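Local atomic coordinates of D-alanyl-lipoteichoic acid synthetase (Streptococcus pneumoniae, PDB entry 3BMA), a protein that probably takes part in the D-alanylation of lipoteichoic acid during cell-wall biogenesis, as a membrane-associated member of the DltD family. Residues C[262-267]-C[305-310]; C[296-301]-C[350-355]; C[318-323]-C[386-391]. The protein carries 1 engineered substitution. All blocks are in the same frame, centred on the assembly; numbering follows the deposited sequence. Where two conformers were deposited one is given.

Interaction 1. Residues C[262-267]-C[305-310]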
loop_
_atom_site.group_PDB
_atom_site.type_symbol
_atom_site.label_atom_id
_atom_site.label_comp_id
_atom_site.label_asym_id
_atom_site.label_seq_id
_atom_site.Cartn_x
_atom_site.Cartn_y
_atom_site.Cartn_z
ATOM N N ASP C 262 12.462 6.327 -60.217
ATOM C CA ASP C 262 13.609 6.958 -59.535
ATOM C C ASP C 262 13.290 7.635 -58.194
ATOM O O ASP C 262 13.942 8.614 -57.815
ATOM C CB ASP C 262 14.389 7.895 -60.473
ATOM C CG ASP C 262 15.297 7.144 -61.433
ATOM O OD1 ASP C 262 15.780 6.045 -61.078
ATOM O OD2 ASP C 262 15.536 7.663 -62.546
ATOM N N SER C 263 12.295 7.092 -57.489
ATOM C CA SER C 263 11.849 7.623 -56.202
ATOM C C SER C 263 12.828 7.299 -55.078
ATOM O O SER C 263 13.063 8.114 -54.193
ATOM C CB SER C 263 10.462 7.075 -55.855
ATOM O OG SER C 263 10.153 7.273 -54.486
ATOM N N GLN C 264 13.398 6.102 -55.119
ATOM C CA GLN C 264 14.277 5.642 -54.051
ATOM C C GLN C 264 15.761 5.837 -54.383
ATOM O O GLN C 264 16.616 5.083 -53.912
ATOM C CB GLN C 264 13.945 4.184 -53.703
ATOM C CG GLN C 264 12.469 3.974 -53.334
ATOM C CD GLN C 264 12.080 2.515 -53.147
ATOM O OE1 GLN C 264 12.771 1.602 -53.600
ATOM N NE2 GLN C 264 10.953 2.294 -52.483
ATOM N N LYS C 265 16.054 6.872 -55.170
ATOM C CA LYS C 265 17.413 7.149 -55.653
ATOM C C LYS C 265 18.411 7.584 -54.578
ATOM O O LYS C 265 19.613 7.344 -54.718
ATOM C CB LYS C 265 17.396 8.168 -56.797
ATOM C CG LYS C 265 17.521 7.540 -58.175
ATOM C CD LYS C 265 18.218 8.480 -59.145
ATOM C CE LYS C 265 18.903 7.706 -60.260
ATOM N NZ LYS C 265 19.859 8.557 -61.024
ATOM N N SER C 266 17.911 8.222 -53.519
ATOM C CA SER C 266 18.754 8.642 -52.394
ATOM C C SER C 266 18.351 7.965 -51.074
ATOM O O SER C 266 18.744 8.414 -49.990
ATOM C CB SER C 266 18.764 10.172 -52.256
ATOM O OG SER C 266 17.496 10.666 -51.865
ATOM N N PHE C 267 17.566 6.891 -51.190
ATOM C CA PHE C 267 17.173 6.034 -50.065
ATOM C C PHE C 267 18.376 5.273 -49.510
ATOM O O PHE C 267 19.081 4.587 -50.255
ATOM C CB PHE C 267 16.122 5.015 -50.525
ATOM C CG PHE C 267 14.691 5.451 -50.332
ATOM C CD1 PHE C 267 13.737 4.529 -49.910
ATOM C CD2 PHE C 267 14.291 6.768 -50.564
ATOM C CE1 PHE C 267 12.405 4.902 -49.727
ATOM C CE2 PHE C 267 12.961 7.154 -50.378
ATOM C CZ PHE C 267 12.015 6.216 -49.960
ATOM N N ASP C 305 15.293 -1.623 -59.429
ATOM C CA ASP C 305 15.876 -1.036 -60.637
ATOM C C ASP C 305 15.005 0.109 -61.146
ATOM O O ASP C 305 15.521 1.136 -61.592
ATOM C CB ASP C 305 16.042 -2.090 -61.739
ATOM C CG ASP C 305 17.202 -3.043 -61.479
ATOM O OD1 ASP C 305 18.099 -2.713 -60.672
ATOM O OD2 ASP C 305 17.216 -4.130 -62.097
ATOM N N TYR C 306 13.687 -0.081 -61.069
ATOM C CA TYR C 306 12.717 0.939 -61.466
ATOM C C TYR C 306 12.713 2.127 -60.504
ATOM O O TYR C 306 12.734 3.279 -60.941
ATOM C CB TYR C 306 11.306 0.344 -61.581
ATOM C CG TYR C 306 10.287 1.293 -62.179
ATOM C CD1 TYR C 306 10.197 1.467 -63.562
ATOM C CD2 TYR C 306 9.413 2.021 -61.366
ATOM C CE1 TYR C 306 9.266 2.339 -64.121
ATOM C CE2 TYR C 306 8.478 2.898 -61.916
ATOM C CZ TYR C 306 8.412 3.052 -63.293
ATOM O OH TYR C 306 7.494 3.912 -63.848
ATOM N N ALA C 307 12.688 1.837 -59.204
ATOM C CA ALA C 307 12.617 2.867 -58.168
ATOM C C ALA C 307 13.965 3.512 -57.851
ATOM O O ALA C 307 14.012 4.556 -57.205
ATOM C CB ALA C 307 11.982 2.309 -56.902
ATOM N N GLY C 308 15.056 2.888 -58.290
ATOM C CA GLY C 308 16.395 3.449 -58.090
ATOM C C GLY C 308 17.012 3.136 -56.741
ATOM O O GLY C 308 17.933 3.825 -56.295
ATOM N N LEU C 309 16.503 2.092 -56.094
ATOM C CA LEU C 309 17.022 1.622 -54.812
ATOM C C LEU C 309 18.354 0.908 -55.050
ATOM O O LEU C 309 18.405 -0.113 -55.735
ATOM C CB LEU C 309 15.995 0.688 -54.152
ATOM C CG LEU C 309 15.915 0.362 -52.650
ATOM C CD1 LEU C 309 16.886 -0.730 -52.215
ATOM C CD2 LEU C 309 16.074 1.602 -51.797
ATOM N N ARG C 310 19.423 1.465 -54.482
ATOM C CA ARG C 310 20.793 1.003 -54.724
ATOM C C ARG C 310 21.111 -0.370 -54.112
ATOM O O ARG C 310 20.908 -0.592 -52.914
ATOM C CB ARG C 310 21.799 2.052 -54.230
ATOM C CG ARG C 310 21.737 3.381 -54.982
ATOM C CD ARG C 310 22.501 4.487 -54.253
ATOM N NE ARG C 310 21.792 4.972 -53.066
ATOM C CZ ARG C 310 22.314 5.783 -52.146
ATOM N NH1 ARG C 310 23.564 6.217 -52.251
ATOM N NH2 ARG C 310 21.581 6.161 -51.108
HETATM O O HOH W 1 19.110 4.210 -53.000
#
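Asp-262 meets the C-terminal end of helix 301-307 with its backbone: Asp-262 N donates an almost straight bond to Tyr-306 O (3.1 Å), with the donor in the plane of that carbonyl. Two residues on, Gln-264 N reaches Ala-307 O at 2.7 Å, though the N-H...O angle is only 143°. The loop thus supplies amides to carbonyls of the last helical turn. With CG anti to its carbonyl carbon (chi1 -55°) and an extended chain beyond, Gln-264 lays its amide against apolar carbons, OE1 sitting 3.4 Å from Leu-309 CB and 3.5 Å from Ala-307 CB; this buried oxygen has no polar partner in the model. Gly-308, with positive phi, is the first residue to leave the helical conformation, and Arg-310 is the N-cap residue of helix 311-326, making this a junction between consecutive helices. Lys-265 turns its CA-H to Gly-308 O (CA to O 3.4 Å), and its own carbonyl oxygen lies over one face of the Arg-310 guanidinium. Phe-267 CB touches Leu-309 CD2 at 3.6 Å, while Phe-267 O accepts from Arg-310 NH2 (3.1 Å), the donor standing above the carbonyl plane. A water accepts from Arg-310 N and NE and donates to Gln-264 O and Phe-267 O.

Interaction 2. Residues C[296-301]-C[350-355]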
loop_
_atom_site.group_PDB
_atom_site.type_symbol
_atom_site.label_atom_id
_atom_site.label_comp_id
_atom_site.label_asym_id
_atom_site.label_seq_id
_atom_site.Cartn_x
_atom_site.Cartn_y
_atom_site.Cartn_z
ATOM N N ILE C 296 16.776 -12.532 -43.453
ATOM C CA ILE C 296 17.009 -11.251 -44.108
ATOM C C ILE C 296 16.455 -11.314 -45.532
ATOM O O ILE C 296 17.085 -11.900 -46.408
ATOM C CB ILE C 296 18.504 -10.848 -44.099
ATOM C CG1 ILE C 296 19.082 -10.948 -42.682
ATOM C CG2 ILE C 296 18.678 -9.433 -44.644
ATOM C CD1 ILE C 296 20.538 -10.523 -42.562
ATOM N N PRO C 297 15.262 -10.728 -45.758
ATOM C CA PRO C 297 14.579 -10.748 -47.054
ATOM C C PRO C 297 15.214 -9.810 -48.083
ATOM O O PRO C 297 15.870 -8.831 -47.703
ATOM C CB PRO C 297 13.162 -10.248 -46.718
ATOM C CG PRO C 297 13.077 -10.226 -45.230
ATOM C CD PRO C 297 14.468 -9.998 -44.758
ATOM N N PRO C 298 15.043 -10.115 -49.383
ATOM C CA PRO C 298 15.416 -9.149 -50.402
ATOM C C PRO C 298 14.272 -8.196 -50.764
ATOM O O PRO C 298 13.130 -8.387 -50.332
ATOM C CB PRO C 298 15.731 -10.039 -51.600
ATOM C CG PRO C 298 14.770 -11.169 -51.470
ATOM C CD PRO C 298 14.555 -11.373 -49.984
ATOM N N VAL C 299 14.597 -7.171 -51.543
ATOM C CA VAL C 299 13.593 -6.364 -52.222
ATOM C C VAL C 299 13.521 -6.909 -53.652
ATOM O O VAL C 299 14.514 -7.434 -54.161
ATOM C CB VAL C 299 13.952 -4.847 -52.164
ATOM C CG1 VAL C 299 13.037 -4.002 -53.043
ATOM C CG2 VAL C 299 13.877 -4.342 -50.734
ATOM N N ASN C 300 12.336 -6.849 -54.259
ATOM C CA ASN C 300 12.139 -7.147 -55.679
ATOM C C ASN C 300 13.140 -6.347 -56.527
ATOM O O ASN C 300 13.158 -5.114 -56.468
ATOM C CB ASN C 300 10.685 -6.826 -56.060
ATOM C CG ASN C 300 10.279 -7.375 -57.423
ATOM O OD1 ASN C 300 10.874 -7.050 -58.449
ATOM N ND2 ASN C 300 9.225 -8.184 -57.438
ATOM N N LYS C 301 13.983 -7.059 -57.279
ATOM C CA LYS C 301 15.068 -6.441 -58.062
ATOM C C LYS C 301 14.549 -5.609 -59.232
ATOM O O LYS C 301 15.095 -4.538 -59.524
ATOM C CB LYS C 301 16.066 -7.500 -58.548
ATOM C CG LYS C 301 17.309 -6.949 -59.259
ATOM C CD LYS C 301 18.353 -8.032 -59.520
ATOM C CE LYS C 301 19.509 -7.976 -58.520
ATOM N NZ LYS C 301 19.115 -8.268 -57.108
ATOM N N ILE C 350 8.445 -6.212 -50.992
ATOM C CA ILE C 350 9.325 -6.406 -49.839
ATOM C C ILE C 350 9.127 -7.730 -49.096
ATOM O O ILE C 350 9.968 -8.113 -48.277
ATOM C CB ILE C 350 9.211 -5.228 -48.824
ATOM C CG1 ILE C 350 7.740 -4.919 -48.508
ATOM C CG2 ILE C 350 9.964 -3.990 -49.337
ATOM C CD1 ILE C 350 7.532 -4.014 -47.310
ATOM N N HIS C 351 8.030 -8.426 -49.386
ATOM C CA HIS C 351 7.673 -9.637 -48.645
ATOM C C HIS C 351 7.964 -10.924 -49.391
ATOM O O HIS C 351 7.692 -11.032 -50.590
ATOM C CB HIS C 351 6.200 -9.614 -48.226
ATOM C CG HIS C 351 5.848 -8.471 -47.328
ATOM N ND1 HIS C 351 4.800 -7.615 -47.591
ATOM C CD2 HIS C 351 6.420 -8.029 -46.183
ATOM C CE1 HIS C 351 4.736 -6.701 -46.640
ATOM N NE2 HIS C 351 5.708 -6.930 -45.774
ATOM N N LEU C 352 8.519 -11.891 -48.657
ATOM C CA LEU C 352 8.691 -13.264 -49.130
ATOM C C LEU C 352 7.342 -13.877 -49.451
ATOM O O LEU C 352 6.349 -13.613 -48.772
ATOM C CB LEU C 352 9.378 -14.123 -48.061
ATOM C CG LEU C 352 10.843 -14.557 -48.177
ATOM C CD1 LEU C 352 11.785 -13.389 -48.382
ATOM C CD2 LEU C 352 11.245 -15.340 -46.934
ATOM N N GLY C 353 7.321 -14.697 -50.493
ATOM C CA GLY C 353 6.128 -15.427 -50.873
ATOM C C GLY C 353 6.457 -16.493 -51.891
ATOM O O GLY C 353 7.547 -16.492 -52.475
ATOM N N TRP C 354 5.500 -17.397 -52.085
ATOM C CA TRP C 354 5.556 -18.461 -53.089
ATOM C C TRP C 354 6.815 -19.331 -53.011
ATOM O O TRP C 354 6.982 -20.095 -52.061
ATOM C CB TRP C 354 5.330 -17.902 -54.506
ATOM C CG TRP C 354 3.917 -17.439 -54.781
ATOM C CD1 TRP C 354 2.767 -18.164 -54.627
ATOM C CD2 TRP C 354 3.514 -16.159 -55.291
ATOM N NE1 TRP C 354 1.675 -17.413 -54.995
ATOM C CE2 TRP C 354 2.105 -16.179 -55.409
ATOM C CE3 TRP C 354 4.210 -14.996 -55.660
ATOM C CZ2 TRP C 354 1.375 -15.081 -55.873
ATOM C CZ3 TRP C 354 3.484 -13.903 -56.123
ATOM C CH2 TRP C 354 2.078 -13.957 -56.227
ATOM N N LEU C 355 7.695 -19.209 -54.002
ATOM C CA LEU C 355 8.940 -19.981 -54.044
ATOM C C LEU C 355 9.950 -19.502 -53.000
ATOM O O LEU C 355 10.820 -20.263 -52.579
ATOM C CB LEU C 355 9.553 -19.955 -55.454
ATOM C CG LEU C 355 9.302 -21.114 -56.433
ATOM C CD1 LEU C 355 7.828 -21.466 -56.609
ATOM C CD2 LEU C 355 9.934 -20.805 -57.788
HETATM O O HOH W 2 12.163 -6.672 -47.800
#
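Leu-352 and the pair Pro-297 and Pro-298 form the tightly packed half of a contact between two loops of an alpha/beta fold with a parallel sheet, consistent with the SGNH hydrolase clan. Segment 296-301 leaves the C-terminal end of strand 291-296; segment 350-355 leads into helix 355-369 and probably brings His-351 to the active site, as in SGNH hydrolases. A single methyl, Leu-352 CD1, meets both rings, 3.8 Å from Pro-297 CB and from Pro-298 CD, the leucine crossing the second proline at about a right angle. All three residues are buried.

Towards Ile-350, which is partly exposed and has a glycerol molecule nearby, the fit is looser. The nearest side-chain approach is 4.2 Å, between Val-299 CG2 and Ile-350 CG2. The chi1 of Ile-350 (49°) puts CG1 between its backbone N and carbonyl carbon, turning that branch over the centre of the His-351 ring instead of towards Val-299. Asp-348 OD1 accepts from the backbone N of both Ile-350 and His-351. Pro-298 O and Ile-350 O, both acceptors, are bridged by a water that donates to Ile-350 O at 2.7 Å and to Pro-298 O at 3.2 Å.

Interaction 3. Residues C[318-323]-C[386-391]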
loop_
_atom_site.group_PDB
_atom_site.type_symbol
_atom_site.label_atom_id
_atom_site.label_comp_id
_atom_site.label_asym_id
_atom_site.label_seq_id
_atom_site.Cartn_x
_atom_site.Cartn_y
_atom_site.Cartn_z
ATOM N N VAL C 318 22.912 -4.809 -44.970
ATOM C CA VAL C 318 22.861 -6.226 -44.583
ATOM C C VAL C 318 24.159 -6.613 -43.862
ATOM O O VAL C 318 24.126 -7.293 -42.839
ATOM C CB VAL C 318 22.595 -7.158 -45.799
ATOM C CG1 VAL C 318 22.862 -8.624 -45.454
ATOM C CG2 VAL C 318 21.161 -6.996 -46.285
ATOM N N GLN C 319 25.291 -6.139 -44.386
ATOM C CA GLN C 319 26.595 -6.300 -43.740
ATOM C C GLN C 319 26.637 -5.646 -42.359
ATOM O O GLN C 319 27.283 -6.163 -41.445
ATOM C CB GLN C 319 27.705 -5.724 -44.624
ATOM C CG GLN C 319 28.132 -6.620 -45.781
ATOM C CD GLN C 319 28.894 -5.862 -46.863
ATOM O OE1 GLN C 319 29.886 -5.184 -46.584
ATOM N NE2 GLN C 319 28.432 -5.979 -48.107
ATOM N N LYS C 320 25.942 -4.518 -42.212
ATOM C CA LYS C 320 25.856 -3.811 -40.932
ATOM C C LYS C 320 24.986 -4.575 -39.931
ATOM O O LYS C 320 25.292 -4.609 -38.728
ATOM C CB LYS C 320 25.323 -2.388 -41.130
ATOM C CG LYS C 320 25.620 -1.470 -39.962
ATOM C CD LYS C 320 25.052 -0.082 -40.138
ATOM C CE LYS C 320 24.933 0.591 -38.781
ATOM N NZ LYS C 320 24.635 2.041 -38.864
ATOM N N ILE C 321 23.919 -5.189 -40.448
ATOM C CA ILE C 321 23.015 -6.033 -39.667
ATOM C C ILE C 321 23.728 -7.303 -39.200
ATOM O O ILE C 321 23.748 -7.601 -38.002
ATOM C CB ILE C 321 21.710 -6.370 -40.467
ATOM C CG1 ILE C 321 20.798 -5.139 -40.525
ATOM C CG2 ILE C 321 20.943 -7.536 -39.832
ATOM C CD1 ILE C 321 19.744 -5.173 -41.617
ATOM N N ARG C 322 24.335 -8.017 -40.152
ATOM C CA ARG C 322 25.055 -9.262 -39.890
ATOM C C ARG C 322 26.186 -9.092 -38.881
ATOM O O ARG C 322 26.420 -9.982 -38.072
ATOM C CB ARG C 322 25.596 -9.859 -41.188
ATOM C CG ARG C 322 24.548 -10.542 -42.077
ATOM C CD ARG C 322 25.229 -11.300 -43.210
ATOM N NE ARG C 322 25.927 -12.487 -42.716
ATOM C CZ ARG C 322 25.662 -13.736 -43.092
ATOM N NH1 ARG C 322 24.731 -13.984 -43.999
ATOM N NH2 ARG C 322 26.346 -14.742 -42.572
ATOM N N TYR C 323 26.869 -7.951 -38.917
ATOM C CA TYR C 323 27.931 -7.672 -37.952
ATOM C C TYR C 323 27.404 -7.568 -36.524
ATOM O O TYR C 323 28.006 -8.115 -35.606
ATOM C CB TYR C 323 28.721 -6.416 -38.319
ATOM C CG TYR C 323 29.835 -6.115 -37.336
ATOM C CD1 TYR C 323 31.004 -6.882 -37.321
ATOM C CD2 TYR C 323 29.715 -5.076 -36.410
ATOM C CE1 TYR C 323 32.022 -6.621 -36.414
ATOM C CE2 TYR C 323 30.730 -4.806 -35.497
ATOM C CZ TYR C 323 31.880 -5.580 -35.507
ATOM O OH TYR C 323 32.885 -5.318 -34.609
ATOM N N LYS C 386 24.235 6.078 -30.370
ATOM C CA LYS C 386 23.944 6.853 -31.573
ATOM C C LYS C 386 25.076 6.711 -32.594
ATOM O O LYS C 386 24.849 6.844 -33.800
ATOM C CB LYS C 386 23.725 8.326 -31.198
ATOM C CG LYS C 386 22.911 9.152 -32.201
ATOM C CD LYS C 386 23.792 9.988 -33.138
ATOM C CE LYS C 386 24.469 11.150 -32.415
ATOM N NZ LYS C 386 25.449 11.858 -33.288
ATOM N N ASP C 387 26.285 6.437 -32.097
ATOM C CA ASP C 387 27.459 6.172 -32.931
ATOM C C ASP C 387 27.233 4.975 -33.855
ATOM O O ASP C 387 27.567 5.030 -35.038
ATOM C CB ASP C 387 28.702 5.932 -32.064
ATOM C CG ASP C 387 29.114 7.162 -31.265
ATOM O OD1 ASP C 387 30.333 7.419 -31.166
ATOM O OD2 ASP C 387 28.231 7.869 -30.729
ATOM N N TRP C 388 26.659 3.906 -33.308
ATOM C CA TRP C 388 26.313 2.735 -34.104
ATOM C C TRP C 388 25.129 3.005 -35.014
ATOM O O TRP C 388 25.109 2.558 -36.161
ATOM C CB TRP C 388 26.028 1.511 -33.222
ATOM C CG TRP C 388 25.623 0.307 -34.024
ATOM C CD1 TRP C 388 24.403 -0.305 -34.022
ATOM C CD2 TRP C 388 26.427 -0.402 -34.982
ATOM N NE1 TRP C 388 24.402 -1.362 -34.901
ATOM C CE2 TRP C 388 25.630 -1.443 -35.504
ATOM C CE3 TRP C 388 27.749 -0.265 -35.436
ATOM C CZ2 TRP C 388 26.109 -2.347 -36.456
ATOM C CZ3 TRP C 388 28.222 -1.159 -36.389
ATOM C CH2 TRP C 388 27.403 -2.189 -36.886
ATOM N N ALA C 389 24.156 3.752 -34.492
ATOM C CA ALA C 389 22.911 4.049 -35.194
ATOM C C ALA C 389 23.140 4.746 -36.533
ATOM O O ALA C 389 22.438 4.473 -37.509
ATOM C CB ALA C 389 22.005 4.890 -34.310
ATOM N N THR C 390 24.140 5.625 -36.570
ATOM C CA THR C 390 24.420 6.443 -37.748
ATOM C C THR C 390 25.726 6.068 -38.466
ATOM O O THR C 390 26.219 6.837 -39.294
ATOM C CB THR C 390 24.457 7.940 -37.376
ATOM O OG1 THR C 390 25.424 8.150 -36.339
ATOM C CG2 THR C 390 23.093 8.414 -36.894
ATOM N N TYR C 391 26.271 4.888 -38.161
ATOM C CA TYR C 391 27.570 4.461 -38.690
ATOM C C TYR C 391 27.550 4.101 -40.179
ATOM O O TYR C 391 26.812 3.209 -40.607
ATOM C CB TYR C 391 28.143 3.303 -37.866
ATOM C CG TYR C 391 29.585 2.979 -38.189
ATOM C CD1 TYR C 391 30.618 3.832 -37.790
ATOM C CD2 TYR C 391 29.920 1.822 -38.891
ATOM C CE1 TYR C 391 31.946 3.542 -38.087
ATOM C CE2 TYR C 391 31.245 1.521 -39.192
ATOM C CZ TYR C 391 32.252 2.385 -38.785
ATOM O OH TYR C 391 33.563 2.094 -39.075
#
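Lys-320 and Trp-388 bury the bulk of this contact, their side chains reaching past one another from opposing helices. With CG anti to its backbone N (chi1 -162°) and the chain extended beyond, Lys-320 runs from helix 311-326 across one face of the indole. Lys-320 CG lies 3.6 Å from Trp-388 CH2, and farther along CE stands over the six-membered ring in a CH-pi contact, 4.0 Å from its centroid. The ammonium group continues outward, with NZ 5.0 Å from the same centroid and only 12° off the ring normal, a cation-pi arrangement; Tyr-275 offers the ammonium a second one. Two backbone oxygens of the C-terminal segment receive the lysine: NZ bonds Trp-388 O at 2.8 Å, nearly along the C=O axis, and Tyr-391 O at 3.0 Å, in plane and on a lone pair. With Leu-270 O, a further strong acceptor, three carbonyl oxygens gather round the ammonium group, which probably favours its charged form. Trp-388 O also accepts from Tyr-391 N just past helix 386-389.

The indole is held from other directions too. Lys-320 O meets its edge in plane, 3.3 Å from Trp-388 CZ2, and Trp-388 CH2 touches the edge of the Tyr-323 ring, 3.7 Å from CD2. Trp-388 NE1 bonds Gln-324 OE1, while Phe-383 and Phe-398 make edge-to-face stacks with the indole. The C-terminal part of the chain is thereby packed against helix 311-326, one of the two helices connecting the parallel, neighbouring strands 291-296 and 333-335 in a beta-alpha-beta unit.

In the fold
One segment of each contact lies along the run from the end of strand 291-296 through helices 301-307 and 311-326. Interactions 1 and 2 have centres 17 Å apart and are joined through helix 301-307. Interaction 3 lies about 22 Å from interaction 2, centre to centre, yet the two touch: Ile-296 CG2 packs on Val-318 CG2 at 3.8 Å. Interactions 1 and 3 stay about 9 Å apart at their nearest atoms. Interaction 2 is probably the one tied to the active site, because Asp-348 and His-351 match the Asp-x-x-His pattern of SGNH hydrolases and His-351 touches Ser-50. A glycerol, probably from the crystallisation liquor, lies about 4 Å from the Ile-350 side chain, and a glycerol lies about 3 Å from that of Phe-267.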